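Local coordinates for TRAP solute Binding Protein (Uncultured marine bacterium, PDB 5I7I) that binds aromatic acids such as 3-hydroxybenzoate as the extracellular solute-binding component of a TRAP transport system and probably delivers them to the membrane permease, at residues N56-K60 and H254-I258; Q79-G83 and F240-K244; E103-L107 and T171-T175; K148-K154 and L220-T226. All blocks are in the same frame, centred on the assembly; numbering follows the deposited sequence.

Contact 1 (N56-K60 and H254-I258); sequences NGEIK and HKKVI
A helix-on-sheet contact joins His-254, Val-257 and Ile-258 of helix 252-259 to Glu-58 and Ile-59, where strand 59-64 begins at the margin of the five-stranded mixed sheet. It illustrates how one histidine can serve as both an apolar surface and a polar donor. Glu-58 comes to the ring edge, with carboxylate and imidazole planes 56° apart. There His-254 NE2 donates to Glu-58 OE1 over 2.8 Å, close to the ring plane, and the oxygen receives it on its anti lone pair. A leucine in place of His-254 would probably leave the Glu-58 carboxylate without its donor across the contact and set it free to turn. Over one face of the imidazole lies the flank of Ile-59, whose CG1 sits 3.7 Å from the ring centroid and 5° off its normal, a CH-pi contact. Val-25 and Leu-27 of the adjoining strand and Val-51 of helix 38-54 also touch Ile-59, which is buried. CG1 stands anti to the carbonyl carbon of Ile-59 (chi1 -56°), and the chain runs on extended to CD1, which packs 4.1 Å from Val-257 CB and reaches the end of Ile-258.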
loop_
_atom_site.group_PDB
_atom_site.type_symbol
_atom_site.label_atom_id
_atom_site.label_comp_id
_atom_site.label_asym_id
_atom_site.label_seq_id
_atom_site.Cartn_x
_atom_site.Cartn_y
_atom_site.Cartn_z
ATOM N N ASN A 56 0.743 -9.255 29.125
ATOM C CA ASN A 56 0.083 -10.064 30.155
ATOM C C ASN A 56 -1.411 -9.765 30.223
ATOM O O ASN A 56 -2.011 -9.684 31.303
ATOM C CB ASN A 56 0.760 -9.884 31.510
ATOM C CG ASN A 56 2.230 -10.238 31.449
ATOM O OD1 ASN A 56 3.107 -9.410 31.730
ATOM N ND2 ASN A 56 2.507 -11.451 31.021
ATOM N N GLY A 57 -2.020 -9.623 29.048
ATOM C CA GLY A 57 -3.445 -9.399 28.959
ATOM C C GLY A 57 -3.882 -7.979 29.210
ATOM O O GLY A 57 -5.092 -7.714 29.230
ATOM N N GLU A 58 -2.947 -7.043 29.367
ATOM C CA GLU A 58 -3.288 -5.692 29.790
ATOM C C GLU A 58 -3.625 -4.763 28.623
ATOM O O GLU A 58 -4.515 -3.914 28.754
ATOM C CB GLU A 58 -2.154 -5.104 30.626
ATOM C CG GLU A 58 -1.919 -5.884 31.919
ATOM C CD GLU A 58 -0.627 -5.511 32.605
ATOM O OE1 GLU A 58 0.025 -4.527 32.206
ATOM O OE2 GLU A 58 -0.245 -6.218 33.563
ATOM N N ILE A 59 -2.934 -4.877 27.488
ATOM C CA ILE A 59 -3.199 -4.026 26.335
ATOM C C ILE A 59 -4.093 -4.810 25.388
ATOM O O ILE A 59 -3.644 -5.765 24.748
ATOM C CB ILE A 59 -1.914 -3.585 25.620
ATOM C CG1 ILE A 59 -0.953 -2.869 26.577
ATOM C CG2 ILE A 59 -2.264 -2.659 24.455
ATOM C CD1 ILE A 59 0.426 -2.577 25.963
ATOM N N LYS A 60 -5.345 -4.372 25.269
ATOM C CA LYS A 60 -6.381 -5.074 24.518
ATOM C C LYS A 60 -6.763 -4.235 23.306
ATOM O O LYS A 60 -7.361 -3.162 23.451
ATOM C CB LYS A 60 -7.623 -5.267 25.382
ATOM C CG LYS A 60 -7.445 -6.189 26.559
ATOM C CD LYS A 60 -8.786 -6.372 27.294
ATOM C CE LYS A 60 -8.777 -7.527 28.278
ATOM N NZ LYS A 60 -7.821 -7.325 29.394
ATOM N N HIS A 254 4.104 -0.340 29.147
ATOM C CA HIS A 254 3.235 -0.522 27.992
ATOM C C HIS A 254 3.846 0.085 26.736
ATOM O O HIS A 254 3.743 -0.507 25.655
ATOM C CB HIS A 254 1.847 0.048 28.262
ATOM C CG HIS A 254 1.005 -0.825 29.125
ATOM N ND1 HIS A 254 -0.247 -0.447 29.552
ATOM C CD2 HIS A 254 1.234 -2.053 29.655
ATOM C CE1 HIS A 254 -0.758 -1.410 30.298
ATOM N NE2 HIS A 254 0.119 -2.393 30.376
ATOM N N LYS A 255 4.484 1.259 26.851
ATOM C CA LYS A 255 5.207 1.816 25.711
ATOM C C LYS A 255 6.226 0.815 25.199
ATOM O O LYS A 255 6.375 0.629 23.987
ATOM C CB LYS A 255 5.925 3.112 26.088
ATOM C CG LYS A 255 5.042 4.312 26.284
ATOM C CD LYS A 255 5.889 5.575 26.286
ATOM C CE LYS A 255 5.057 6.842 26.346
ATOM N NZ LYS A 255 4.545 7.150 27.687
ATOM N N LYS A 256 6.929 0.142 26.108
ATOM C CA LYS A 256 7.946 -0.804 25.676
ATOM C C LYS A 256 7.345 -1.980 24.922
ATOM O O LYS A 256 7.965 -2.491 23.983
ATOM C CB LYS A 256 8.766 -1.276 26.871
ATOM C CG LYS A 256 9.682 -0.214 27.425
ATOM C CD LYS A 256 10.406 -0.731 28.659
ATOM C CE LYS A 256 11.028 0.380 29.462
ATOM N NZ LYS A 256 11.870 1.261 28.631
ATOM N N VAL A 257 6.151 -2.435 25.312
ATOM C CA VAL A 257 5.485 -3.483 24.536
ATOM C C VAL A 257 5.152 -2.974 23.135
ATOM O O VAL A 257 5.395 -3.656 22.124
ATOM C CB VAL A 257 4.233 -3.992 25.270
ATOM C CG1 VAL A 257 3.448 -4.942 24.357
ATOM C CG2 VAL A 257 4.621 -4.673 26.581
ATOM N N ILE A 258 4.578 -1.776 23.048
ATOM C CA ILE A 258 4.246 -1.223 21.743
ATOM C C ILE A 258 5.508 -1.082 20.897
ATOM O O ILE A 258 5.540 -1.484 19.728
ATOM C CB ILE A 258 3.507 0.121 21.880
ATOM C CG1 ILE A 258 2.153 -0.048 22.594
ATOM C CG2 ILE A 258 3.342 0.784 20.492
ATOM C CD1 ILE A 258 1.160 -0.972 21.883
#

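Contact 2 (Q79-G83 and F240-K244); sequences QVRDG and FLMNK
Val-80 and Asn-243 carry this contact, in which the C-terminal turn of helix 76-82 packs on the end of strand 237-243, an inner strand of the five-stranded mixed sheet. The polar part centres on one amide. Asn-243 ND2 gives a hydrogen bond to Val-80 O at 2.8 Å with an N-H...O angle of 165°; the oxygen lies almost in the amide plane. With CG anti to its own backbone N (chi1 175°), the side chain of Asn-243 reaches across to the helix end while OD1 accepts from Lys-246 N, so that the residue is also the N-cap of the following helix. Asn-243 CA also lies near Val-80 O, a bent and at most slight C-H...O contact, and Gly-83 N adds a weak bond to the same oxygen. A water adds a second link, donating to Arg-81 O and accepting from Lys-244 N, each at 3.0 Å.

The apolar part belongs to Val-80. Its CG2 lies over the strand backbone, 3.5 Å from Asn-243 N, and its CG1 meets Leu-241 CB at 4.2 Å; Tyr-136 and Val-88 close in from neighbouring strands. On the helix itself Arg-81 grips Asp-82 side-on, NE to OD1 and NH2 to OD2.

A leucine at Asn-243 would probably cost Val-80 O its amide donor and strip the next helix of its side-chain cap. The chemistry implies that one buried amide serves two helix termini at once, its nitrogen meeting a carbonyl at the end of one helix and its oxygen an N-H at the start of another.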
loop_
_atom_site.group_PDB
_atom_site.type_symbol
_atom_site.label_atom_id
_atom_site.label_comp_id
_atom_site.label_asym_id
_atom_site.label_seq_id
_atom_site.Cartn_x
_atom_site.Cartn_y
_atom_site.Cartn_z
ATOM N N GLN A 79 -9.130 10.293 11.943
ATOM C CA GLN A 79 -9.634 9.652 13.155
ATOM C C GLN A 79 -8.499 9.311 14.114
ATOM O O GLN A 79 -8.592 9.568 15.323
ATOM C CB GLN A 79 -10.421 8.399 12.795
ATOM C CG GLN A 79 -11.714 8.687 12.061
ATOM C CD GLN A 79 -12.434 7.437 11.645
ATOM O OE1 GLN A 79 -11.840 6.369 11.580
ATOM N NE2 GLN A 79 -13.712 7.561 11.331
ATOM N N VAL A 80 -7.411 8.744 13.592
ATOM C CA VAL A 80 -6.306 8.370 14.470
ATOM C C VAL A 80 -5.539 9.606 14.940
ATOM O O VAL A 80 -5.083 9.663 16.087
ATOM C CB VAL A 80 -5.402 7.292 13.833
ATOM C CG1 VAL A 80 -4.431 7.874 12.799
ATOM C CG2 VAL A 80 -4.636 6.586 14.919
ATOM N N ARG A 81 -5.389 10.613 14.069
ATOM C CA ARG A 81 -4.690 11.836 14.461
ATOM C C ARG A 81 -5.401 12.491 15.632
ATOM O O ARG A 81 -4.767 12.913 16.605
ATOM C CB ARG A 81 -4.642 12.813 13.284
ATOM C CG ARG A 81 -3.954 14.159 13.574
ATOM C CD ARG A 81 -4.282 15.207 12.479
ATOM N NE ARG A 81 -5.724 15.424 12.391
ATOM C CZ ARG A 81 -6.361 15.947 11.344
ATOM N NH1 ARG A 81 -5.692 16.339 10.272
ATOM N NH2 ARG A 81 -7.681 16.083 11.377
ATOM N N ASP A 82 -6.724 12.558 15.559
ATOM C CA ASP A 82 -7.552 13.307 16.495
ATOM C C ASP A 82 -8.016 12.482 17.680
ATOM O O ASP A 82 -8.651 13.038 18.587
ATOM C CB ASP A 82 -8.776 13.871 15.766
ATOM C CG ASP A 82 -8.409 14.882 14.702
ATOM O OD1 ASP A 82 -7.317 15.476 14.798
ATOM O OD2 ASP A 82 -9.211 15.072 13.766
ATOM N N GLY A 83 -7.714 11.195 17.709
ATOM C CA GLY A 83 -8.074 10.380 18.851
ATOM C C GLY A 83 -9.471 9.809 18.817
ATOM O O GLY A 83 -9.935 9.284 19.838
ATOM N N PHE A 240 0.497 2.208 9.333
ATOM C CA PHE A 240 0.012 1.545 10.542
ATOM C C PHE A 240 0.386 2.497 11.670
ATOM O O PHE A 240 1.567 2.645 11.997
ATOM C CB PHE A 240 0.662 0.170 10.677
ATOM C CG PHE A 240 0.098 -0.703 11.794
ATOM C CD1 PHE A 240 -1.261 -0.798 12.056
ATOM C CD2 PHE A 240 0.977 -1.498 12.538
ATOM C CE1 PHE A 240 -1.717 -1.653 13.063
ATOM C CE2 PHE A 240 0.531 -2.317 13.525
ATOM C CZ PHE A 240 -0.805 -2.390 13.800
ATOM N N LEU A 241 -0.614 3.214 12.188
ATOM C CA LEU A 241 -0.398 4.386 13.023
ATOM C C LEU A 241 -1.216 4.310 14.297
ATOM O O LEU A 241 -2.318 3.763 14.313
ATOM C CB LEU A 241 -0.873 5.648 12.288
ATOM C CG LEU A 241 -0.262 5.928 10.919
ATOM C CD1 LEU A 241 -0.899 7.182 10.363
ATOM C CD2 LEU A 241 1.229 6.074 11.013
ATOM N N MET A 242 -0.669 4.893 15.362
ATOM C CA MET A 242 -1.353 5.007 16.638
ATOM C C MET A 242 -1.505 6.482 16.978
ATOM O O MET A 242 -0.665 7.323 16.625
ATOM C CB MET A 242 -0.526 4.309 17.717
ATOM C CG MET A 242 -1.156 4.298 19.103
ATOM S SD MET A 242 -0.244 3.268 20.245
ATOM C CE MET A 242 -0.912 1.655 19.936
ATOM N N ASN A 243 -2.575 6.796 17.697
ATOM C CA ASN A 243 -2.762 8.157 18.175
ATOM C C ASN A 243 -1.630 8.529 19.125
ATOM O O ASN A 243 -1.288 7.767 20.037
ATOM C CB ASN A 243 -4.105 8.257 18.884
ATOM C CG ASN A 243 -4.322 9.616 19.531
ATOM O OD1 ASN A 243 -4.160 9.777 20.734
ATOM N ND2 ASN A 243 -4.682 10.598 18.724
ATOM N N LYS A 244 -1.046 9.707 18.908
ATOM C CA LYS A 244 0.131 10.104 19.671
ATOM C C LYS A 244 -0.197 10.264 21.149
ATOM O O LYS A 244 0.521 9.746 22.005
ATOM C CB LYS A 244 0.692 11.403 19.092
ATOM C CG LYS A 244 2.095 11.768 19.546
ATOM C CD LYS A 244 2.686 12.819 18.615
ATOM C CE LYS A 244 4.193 12.895 18.734
ATOM N NZ LYS A 244 4.720 13.932 17.805
HETATM O O HOH W 1 -2.077 11.610 16.895
#

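Contact 3 (E103-L107 and T171-T175); sequences EAFEL and TRVIT
Glu-106 and Val-173 bring the two backbones closest, their CA atoms 6.4 Å apart. Residues 103-105 have helical backbone angles without a regular helix's bonding, although Glu-106 N does reach back to Glu-103 O. Across from them Thr-171 leads into helix 172-180 as its N-cap: its OG1 accepts from Ile-174 N at 3.2 Å in a nearly straight bond of 169°.

The same hydroxyl is the polar link between the segments. Thr-171 OG1 donates to Glu-106 OE2 over 2.7 Å, approaching on the syn side but 27° out of the carboxylate plane. Placed between the backbone N and the carbonyl carbon of its own residue (chi1 75°), OG1 can serve the helix N-H and the carboxylate together. Glu-106 OE2 is met a second time by Thr-236 OG1, so a buried carboxylate oxygen is held by two hydroxyls; the nearby helix N terminus would be expected to help stabilise a negative charge there.

Val-173 provides the apolar counterpart. Its CG1 lies 3.6 Å from Glu-106 CB and 4.0 Å from Leu-107 CD2, while its CG2 rests 3.9 Å from Glu-103 CG. The carboxylate of Glu-103 leads on to Trp-314 and to a salt bridge with Arg-321. Beside Val-173, Ile-174 CD1 comes to 3.2 Å from Glu-106 O, a close fit.

The arrangement is a threonine N-cap braced by a buried glutamate from a distant loop, and it lies just past Arg-168 and Pro-170 of the 3-hydroxybenzoate pocket, with the Thr-171 side chain about 7 Å from the ligand.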
loop_
_atom_site.group_PDB
_atom_site.type_symbol
_atom_site.label_atom_id
_atom_site.label_comp_id
_atom_site.label_asym_id
_atom_site.label_seq_id
_atom_site.Cartn_x
_atom_site.Cartn_y
_atom_site.Cartn_z
ATOM N N GLU A 103 5.066 9.734 -1.550
ATOM C CA GLU A 103 4.785 9.613 -2.976
ATOM C C GLU A 103 5.991 9.105 -3.753
ATOM O O GLU A 103 5.834 8.496 -4.818
ATOM C CB GLU A 103 4.382 10.987 -3.537
ATOM C CG GLU A 103 3.091 11.543 -2.956
ATOM C CD GLU A 103 2.771 12.931 -3.457
ATOM O OE1 GLU A 103 3.398 13.350 -4.453
ATOM O OE2 GLU A 103 1.907 13.607 -2.840
ATOM N N ALA A 104 7.207 9.374 -3.275
ATOM C CA ALA A 104 8.379 8.945 -4.034
ATOM C C ALA A 104 8.397 7.439 -4.194
ATOM O O ALA A 104 8.866 6.926 -5.215
ATOM C CB ALA A 104 9.668 9.415 -3.366
ATOM N N PHE A 105 7.887 6.725 -3.206
ATOM C CA PHE A 105 7.881 5.274 -3.262
ATOM C C PHE A 105 6.809 4.728 -4.179
ATOM O O PHE A 105 6.838 3.528 -4.489
ATOM C CB PHE A 105 7.742 4.696 -1.856
ATOM C CG PHE A 105 9.039 4.602 -1.124
ATOM C CD1 PHE A 105 9.574 5.699 -0.461
ATOM C CD2 PHE A 105 9.761 3.418 -1.134
ATOM C CE1 PHE A 105 10.793 5.600 0.206
ATOM C CE2 PHE A 105 10.981 3.327 -0.475
ATOM C CZ PHE A 105 11.486 4.405 0.196
ATOM N N GLU A 106 5.909 5.574 -4.653
ATOM C CA GLU A 106 4.856 5.187 -5.574
ATOM C C GLU A 106 5.248 5.346 -7.034
ATOM O O GLU A 106 4.442 5.032 -7.909
ATOM C CB GLU A 106 3.614 6.033 -5.323
ATOM C CG GLU A 106 2.985 5.839 -3.983
ATOM C CD GLU A 106 1.682 6.555 -3.890
ATOM O OE1 GLU A 106 1.678 7.759 -3.546
ATOM O OE2 GLU A 106 0.658 5.916 -4.219
ATOM N N LEU A 107 6.440 5.854 -7.327
ATOM C CA LEU A 107 6.801 6.170 -8.692
ATOM C C LEU A 107 7.041 4.904 -9.507
ATOM O O LEU A 107 7.277 3.824 -8.955
ATOM C CB LEU A 107 8.012 7.097 -8.712
ATOM C CG LEU A 107 7.746 8.477 -8.105
ATOM C CD1 LEU A 107 9.028 9.287 -8.037
ATOM C CD2 LEU A 107 6.703 9.235 -8.929
ATOM N N THR A 171 -4.304 5.745 -5.813
ATOM C CA THR A 171 -3.856 7.062 -5.393
ATOM C C THR A 171 -3.578 7.903 -6.627
ATOM O O THR A 171 -3.529 7.406 -7.750
ATOM C CB THR A 171 -2.541 7.002 -4.613
ATOM O OG1 THR A 171 -1.483 6.756 -5.545
ATOM C CG2 THR A 171 -2.568 5.917 -3.557
ATOM N N ARG A 172 -3.368 9.194 -6.385
ATOM C CA ARG A 172 -3.121 10.123 -7.468
ATOM C C ARG A 172 -1.843 9.786 -8.219
ATOM O O ARG A 172 -1.795 9.910 -9.445
ATOM C CB ARG A 172 -3.053 11.532 -6.894
ATOM C CG ARG A 172 -2.962 12.609 -7.946
ATOM C CD ARG A 172 -3.187 13.974 -7.305
ATOM N NE ARG A 172 -4.557 14.151 -6.815
ATOM C CZ ARG A 172 -4.975 15.223 -6.144
ATOM N NH1 ARG A 172 -4.132 16.209 -5.869
ATOM N NH2 ARG A 172 -6.239 15.314 -5.749
ATOM N N VAL A 173 -0.789 9.402 -7.508
ATOM C CA VAL A 173 0.444 9.032 -8.191
ATOM C C VAL A 173 0.216 7.836 -9.107
ATOM O O VAL A 173 0.668 7.824 -10.261
ATOM C CB VAL A 173 1.590 8.795 -7.187
ATOM C CG1 VAL A 173 2.880 8.484 -7.909
ATOM C CG2 VAL A 173 1.774 10.012 -6.293
ATOM N N ILE A 174 -0.493 6.813 -8.619
ATOM C CA ILE A 174 -0.665 5.620 -9.434
ATOM C C ILE A 174 -1.621 5.868 -10.585
ATOM O O ILE A 174 -1.439 5.315 -11.673
ATOM C CB ILE A 174 -1.084 4.414 -8.581
ATOM C CG1 ILE A 174 -0.090 4.179 -7.436
ATOM C CG2 ILE A 174 -1.162 3.177 -9.448
ATOM C CD1 ILE A 174 1.363 4.127 -7.868
ATOM N N THR A 175 -2.638 6.701 -10.407
ATOM C CA THR A 175 -3.483 7.010 -11.555
ATOM C C THR A 175 -2.713 7.799 -12.603
ATOM O O THR A 175 -2.910 7.596 -13.805
ATOM C CB THR A 175 -4.763 7.744 -11.130
ATOM O OG1 THR A 175 -4.467 8.888 -10.325
ATOM C CG2 THR A 175 -5.673 6.801 -10.350
#

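Contact 4 (K148-K154 and L220-T226); sequences KIHTKEK and LTKAHTT
Two neighbouring strands of the six-stranded mixed sheet, 148-151 and 223-227, meet here as an antiparallel pair; the axes of 148-151 and 223-226 come within 4.6 Å of each other. Ile-149 and Thr-225 form a hydrogen-bonded pair: Ile-149 N gives a straight bond to Thr-225 O (2.9 Å, 180°), and Thr-225 N returns one to Ile-149 O. Thr-151 and Ala-223 exchange two more backbone bonds.

Between them His-150 and His-224 make the non-hydrogen-bonded pair, yet their side chains bond directly. The rings meet edge to edge, planes 66° apart, and the two ND1 atoms lie 2.7 Å from each other. Since one nitrogen must donate and the other accept, two protonated ND1 atoms would be incompatible with this bond. His-150 NE2 continues to Val-207 O, the carbonyl of a ligand-pocket residue, and Trp-209 packs against both imidazoles.

The regular pairing ends in a classic beta bulge, with Lys-222 and Ala-223 together facing Thr-151. Within the bulge Lys-222 N bonds to Lys-152 O, from above the carbonyl plane. On the face shared by Ile-149, Thr-151, Ala-223 and Thr-225, a water lies within bonding distance of Ile-149 O, Thr-151 OG1 and, weakly, Ala-223 O, three acceptors that must share its two hydrogens. Thr-151 OG1 itself donates to Lys-154 O at 2.6 Å, while Ala-223 CB packs 3.3 Å from that hydroxyl oxygen and 3.5 Å from Lys-154 O.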
loop_
_atom_site.group_PDB
_atom_site.type_symbol
_atom_site.label_atom_id
_atom_site.label_comp_id
_atom_site.label_asym_id
_atom_site.label_seq_id
_atom_site.Cartn_x
_atom_site.Cartn_y
_atom_site.Cartn_z
ATOM N N LYS A 148 -0.094 -5.540 -9.927
ATOM C CA LYS A 148 -0.305 -6.133 -11.235
ATOM C C LYS A 148 -1.482 -5.432 -11.906
ATOM O O LYS A 148 -2.268 -4.706 -11.276
ATOM C CB LYS A 148 -0.539 -7.640 -11.110
ATOM C CG LYS A 148 0.697 -8.455 -10.689
ATOM C CD LYS A 148 0.959 -8.510 -9.175
ATOM C CE LYS A 148 2.271 -9.190 -8.865
ATOM N NZ LYS A 148 2.626 -9.125 -7.421
ATOM N N ILE A 149 -1.603 -5.667 -13.214
ATOM C CA ILE A 149 -2.628 -5.073 -14.068
ATOM C C ILE A 149 -3.706 -6.111 -14.316
ATOM O O ILE A 149 -3.411 -7.213 -14.784
ATOM C CB ILE A 149 -2.016 -4.600 -15.400
ATOM C CG1 ILE A 149 -0.968 -3.527 -15.158
ATOM C CG2 ILE A 149 -3.079 -4.091 -16.342
ATOM C CD1 ILE A 149 -0.071 -3.246 -16.350
ATOM N N HIS A 150 -4.954 -5.740 -14.065
ATOM C CA HIS A 150 -6.073 -6.663 -14.173
ATOM C C HIS A 150 -7.138 -6.076 -15.082
ATOM O O HIS A 150 -7.524 -4.908 -14.936
ATOM C CB HIS A 150 -6.644 -6.936 -12.789
ATOM C CG HIS A 150 -5.581 -7.265 -11.793
ATOM N ND1 HIS A 150 -5.024 -8.518 -11.682
ATOM C CD2 HIS A 150 -4.937 -6.487 -10.899
ATOM C CE1 HIS A 150 -4.091 -8.499 -10.749
ATOM N NE2 HIS A 150 -4.014 -7.274 -10.268
ATOM N N THR A 151 -7.607 -6.894 -16.005
ATOM C CA THR A 151 -8.683 -6.545 -16.911
ATOM C C THR A 151 -9.671 -7.702 -16.977
ATOM O O THR A 151 -9.358 -8.839 -16.618
ATOM C CB THR A 151 -8.136 -6.233 -18.293
ATOM O OG1 THR A 151 -7.302 -7.317 -18.684
ATOM C CG2 THR A 151 -7.301 -4.972 -18.243
ATOM N N LYS A 152 -10.871 -7.419 -17.463
ATOM C CA LYS A 152 -11.898 -8.448 -17.498
ATOM C C LYS A 152 -11.459 -9.625 -18.365
ATOM O O LYS A 152 -11.543 -10.788 -17.940
ATOM C CB LYS A 152 -13.231 -7.845 -17.967
ATOM C CG LYS A 152 -13.849 -6.883 -16.944
ATOM C CD LYS A 152 -15.209 -6.402 -17.393
ATOM C CE LYS A 152 -15.841 -5.533 -16.336
ATOM N NZ LYS A 152 -17.265 -5.262 -16.664
ATOM N N GLU A 153 -10.982 -9.347 -19.579
ATOM C CA GLU A 153 -10.622 -10.417 -20.506
ATOM C C GLU A 153 -9.442 -10.078 -21.411
ATOM O O GLU A 153 -8.772 -10.991 -21.908
ATOM C CB GLU A 153 -11.827 -10.805 -21.371
ATOM C CG GLU A 153 -12.397 -9.650 -22.190
ATOM C CD GLU A 153 -13.655 -10.031 -22.961
ATOM O OE1 GLU A 153 -14.035 -11.222 -22.930
ATOM O OE2 GLU A 153 -14.265 -9.139 -23.594
ATOM N N LYS A 154 -9.176 -8.797 -21.656
ATOM C CA LYS A 154 -8.187 -8.413 -22.659
ATOM C C LYS A 154 -6.785 -8.542 -22.077
ATOM O O LYS A 154 -6.474 -7.945 -21.044
ATOM C CB LYS A 154 -8.431 -6.976 -23.101
ATOM C CG LYS A 154 -7.465 -6.484 -24.157
ATOM C CD LYS A 154 -7.766 -5.033 -24.514
ATOM C CE LYS A 154 -6.845 -4.522 -25.594
ATOM N NZ LYS A 154 -7.038 -3.046 -25.726
ATOM N N LEU A 220 -13.801 -11.429 -11.055
ATOM C CA LEU A 220 -14.305 -10.390 -11.933
ATOM C C LEU A 220 -13.290 -9.953 -12.975
ATOM O O LEU A 220 -13.674 -9.321 -13.963
ATOM C CB LEU A 220 -14.754 -9.194 -11.094
ATOM C CG LEU A 220 -15.898 -9.485 -10.136
ATOM C CD1 LEU A 220 -16.051 -8.359 -9.149
ATOM C CD2 LEU A 220 -17.186 -9.683 -10.900
ATOM N N THR A 221 -12.013 -10.276 -12.786
ATOM C CA THR A 221 -11.005 -10.062 -13.812
ATOM C C THR A 221 -10.280 -11.373 -14.070
ATOM O O THR A 221 -9.851 -12.040 -13.124
ATOM C CB THR A 221 -9.998 -8.961 -13.436
ATOM O OG1 THR A 221 -9.314 -9.264 -12.210
ATOM C CG2 THR A 221 -10.696 -7.616 -13.340
ATOM N N LYS A 222 -10.168 -11.751 -15.339
ATOM C CA LYS A 222 -9.509 -12.986 -15.713
ATOM C C LYS A 222 -8.198 -12.773 -16.437
ATOM O O LYS A 222 -7.463 -13.740 -16.641
ATOM C CB LYS A 222 -10.437 -13.835 -16.586
ATOM C CG LYS A 222 -11.699 -14.289 -15.871
ATOM C CD LYS A 222 -11.387 -15.250 -14.725
ATOM C CE LYS A 222 -12.634 -15.659 -13.970
ATOM N NZ LYS A 222 -13.688 -16.087 -14.914
ATOM N N ALA A 223 -7.870 -11.553 -16.829
ATOM C CA ALA A 223 -6.599 -11.285 -17.481
ATOM C C ALA A 223 -5.715 -10.471 -16.550
ATOM O O ALA A 223 -6.142 -9.448 -16.009
ATOM C CB ALA A 223 -6.806 -10.545 -18.796
ATOM N N HIS A 224 -4.485 -10.931 -16.359
ATOM C CA HIS A 224 -3.575 -10.356 -15.388
ATOM C C HIS A 224 -2.198 -10.227 -16.009
ATOM O O HIS A 224 -1.706 -11.165 -16.642
ATOM C CB HIS A 224 -3.512 -11.243 -14.145
ATOM C CG HIS A 224 -4.855 -11.679 -13.663
ATOM N ND1 HIS A 224 -5.693 -10.847 -12.964
ATOM C CD2 HIS A 224 -5.524 -12.843 -13.808
ATOM C CE1 HIS A 224 -6.822 -11.475 -12.695
ATOM N NE2 HIS A 224 -6.749 -12.690 -13.200
ATOM N N THR A 225 -1.593 -9.055 -15.836
ATOM C CA THR A 225 -0.264 -8.779 -16.356
ATOM C C THR A 225 0.643 -8.299 -15.240
ATOM O O THR A 225 0.259 -7.452 -14.428
ATOM C CB THR A 225 -0.309 -7.777 -17.513
ATOM O OG1 THR A 225 -0.744 -8.471 -18.677
ATOM C CG2 THR A 225 1.056 -7.160 -17.809
ATOM N N THR A 226 1.835 -8.848 -15.205
ATOM C CA THR A 226 2.886 -8.410 -14.317
ATOM C C THR A 226 4.090 -8.008 -15.161
ATOM O O THR A 226 4.025 -7.982 -16.390
ATOM C CB THR A 226 3.202 -9.486 -13.277
ATOM O OG1 THR A 226 4.024 -8.897 -12.269
ATOM C CG2 THR A 226 3.933 -10.676 -13.901
HETATM O O HOH W 2 -4.648 -7.398 -17.620
#

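How the contacts relate
From the N terminus, residues 56-60 open the widest loop, closed by 254-258 in contact 1. Within it lies the loop of contact 2, from 79-83 to 240-244, and that in turn encloses contacts 3 and 4. These last two cross: 103-107 comes first, then 148-154, before 171-175 closes contact 3 and 220-226 closes contact 4. Contacts 1 and 2 join helices to the five-stranded sheet and touch where Ile-258 CD1 meets Met-242 CE at 3.9 Å. Contact 4 belongs to the six-stranded sheet, its centre about 43 Å from that of contact 1. Contact 3 ties the loop following strand 87-91 to helix 172-180, thereby connecting chain from the two sheet regions.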